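Long-range contact in DNA polymerase III beta subunit (Streptococcus pyogenes, PDB 2AVT), which probably forms a ring-shaped sliding clamp that encircles DNA and tethers the replicative polymerase to its template: residues N283-G288 against N304-G309. Numbering follows the deposited sequence.
Sequences NATQNG and NSPEVG
The methyl group of A284 meets V308 at one of its two methyls: CB lies 3.5 Å from V308 CG2, whereas V308 CG1 stands at 4.2 Å from the same carbon. The valine rotamer accounts for this difference, since CG2 occupies the position between backbone N and carbonyl carbon and is thereby carried forward to A284. S305 borders the same methyl, with its OG 4.1 Å from A284 CB. T285 continues the contact from its hydroxyl branch: OG1 comes to 4.0 Å from S305 OG, too long for a hydrogen bond, and to 4.4 Å from P306 CD.

The polar end of S305 is engaged elsewhere, in a hydrogen bond to the carbonyl oxygen of I281 in helix 268-282; chi1 of -68° turns OG away from its own carbonyl carbon, to where it borders A284 and T285 and meets I281 O. This bond ties S305 to the last turn of helix 268-282. Residues 306-308 make the turn that joins strands 298-305 and 309-314, closed by the S305-G309 pair, in which S305 N donates to G309 O at 2.7 Å and the reverse bond, G309 N to S305 O, is weak at 3.2 Å. On the other side, a type II beta turn from T285 to G288 redirects the chain toward strand 290-295.

V308 also packs on F81 of the second subunit, and G309 pairs with a strand of that chain, extending the sheet across the dimer interface. With no hydrogen bond between the segments and 136 Å² buried in total, their direct contact is a small, mainly van der Waals one beside the ring-closing interface.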
loop_
_atom_site.group_PDB
_atom_site.type_symbol
_atom_site.label_atom_id
_atom_site.label_comp_id
_atom_site.label_asym_id
_atom_site.label_seq_id
_atom_site.Cartn_x
_atom_site.Cartn_y
_atom_site.Cartn_z
ATOM N N ASN A 283 -8.840 2.688 -22.361
ATOM C CA ASN A 283 -8.916 3.586 -21.219
ATOM C C ASN A 283 -8.356 4.965 -21.567
ATOM O O ASN A 283 -8.701 5.965 -20.932
ATOM C CB ASN A 283 -8.158 2.988 -20.027
ATOM C CG ASN A 283 -8.469 3.696 -18.726
ATOM O OD1 ASN A 283 -9.633 3.867 -18.362
ATOM N ND2 ASN A 283 -7.429 4.105 -18.014
ATOM N N ALA A 284 -7.498 5.010 -22.584
ATOM C CA ALA A 284 -6.901 6.266 -23.020
ATOM C C ALA A 284 -8.008 7.211 -23.454
ATOM O O ALA A 284 -8.009 8.392 -23.103
ATOM C CB ALA A 284 -5.937 6.020 -24.175
ATOM N N THR A 285 -8.956 6.676 -24.216
ATOM C CA THR A 285 -10.083 7.457 -24.714
ATOM C C THR A 285 -11.318 7.270 -23.840
ATOM O O THR A 285 -11.807 6.154 -23.671
ATOM C CB THR A 285 -10.443 7.052 -26.153
ATOM O OG1 THR A 285 -9.372 7.414 -27.033
ATOM C CG2 THR A 285 -11.730 7.738 -26.595
ATOM N N GLN A 286 -11.819 8.368 -23.286
ATOM C CA GLN A 286 -13.003 8.318 -22.439
ATOM C C GLN A 286 -14.082 7.532 -23.176
ATOM O O GLN A 286 -14.214 7.646 -24.396
ATOM C CB GLN A 286 -13.488 9.738 -22.147
ATOM C CG GLN A 286 -12.390 10.650 -21.624
ATOM C CD GLN A 286 -12.854 12.075 -21.432
ATOM O OE1 GLN A 286 -13.381 12.698 -22.355
ATOM N NE2 GLN A 286 -12.656 12.606 -20.228
ATOM N N ASN A 287 -14.843 6.732 -22.436
ATOM C CA ASN A 287 -15.897 5.919 -23.033
ATOM C C ASN A 287 -15.303 4.935 -24.036
ATOM O O ASN A 287 -16.012 4.400 -24.888
ATOM C CB ASN A 287 -16.924 6.814 -23.739
ATOM C CG ASN A 287 -17.818 7.560 -22.767
ATOM O OD1 ASN A 287 -17.341 8.175 -21.811
ATOM N ND2 ASN A 287 -19.124 7.515 -23.012
ATOM N N GLY A 288 -13.998 4.707 -23.934
ATOM C CA GLY A 288 -13.334 3.784 -24.839
ATOM C C GLY A 288 -13.977 2.412 -24.787
ATOM O O GLY A 288 -14.479 1.993 -23.744
ATOM N N ASN A 304 -8.898 0.741 -30.898
ATOM C CA ASN A 304 -8.143 1.699 -31.686
ATOM C C ASN A 304 -8.198 3.089 -31.085
ATOM O O ASN A 304 -9.200 3.792 -31.218
ATOM C CB ASN A 304 -8.670 1.743 -33.119
ATOM C CG ASN A 304 -7.691 2.399 -34.071
ATOM O OD1 ASN A 304 -7.199 3.500 -33.811
ATOM N ND2 ASN A 304 -7.398 1.727 -35.180
ATOM N N SER A 305 -7.121 3.478 -30.412
ATOM C CA SER A 305 -7.042 4.798 -29.804
ATOM C C SER A 305 -6.198 5.689 -30.706
ATOM O O SER A 305 -4.994 5.476 -30.859
ATOM C CB SER A 305 -6.415 4.718 -28.411
ATOM O OG SER A 305 -7.271 4.047 -27.500
ATOM N N PRO A 306 -6.833 6.689 -31.329
ATOM C CA PRO A 306 -6.193 7.646 -32.234
ATOM C C PRO A 306 -4.866 8.237 -31.742
ATOM O O PRO A 306 -4.010 8.595 -32.550
ATOM C CB PRO A 306 -7.278 8.701 -32.422
ATOM C CG PRO A 306 -8.521 7.863 -32.430
ATOM C CD PRO A 306 -8.286 6.935 -31.255
ATOM N N GLU A 307 -4.686 8.332 -30.428
ATOM C CA GLU A 307 -3.448 8.888 -29.884
ATOM C C GLU A 307 -2.381 7.865 -29.500
ATOM O O GLU A 307 -1.326 7.789 -30.134
ATOM C CB GLU A 307 -3.739 9.766 -28.660
ATOM C CG GLU A 307 -2.476 10.205 -27.907
ATOM C CD GLU A 307 -2.759 11.144 -26.738
ATOM O OE1 GLU A 307 -3.533 10.761 -25.832
ATOM O OE2 GLU A 307 -2.201 12.265 -26.723
ATOM N N VAL A 308 -2.664 7.086 -28.460
ATOM C CA VAL A 308 -1.718 6.099 -27.944
ATOM C C VAL A 308 -1.441 4.862 -28.799
ATOM O O VAL A 308 -0.284 4.475 -28.960
ATOM C CB VAL A 308 -2.132 5.632 -26.520
ATOM C CG1 VAL A 308 -2.075 6.804 -25.551
ATOM C CG2 VAL A 308 -3.533 5.045 -26.543
ATOM N N GLY A 309 -2.477 4.232 -29.344
ATOM C CA GLY A 309 -2.230 3.051 -30.155
ATOM C C GLY A 309 -3.423 2.203 -30.559
ATOM O O GLY A 309 -4.565 2.661 -30.543
#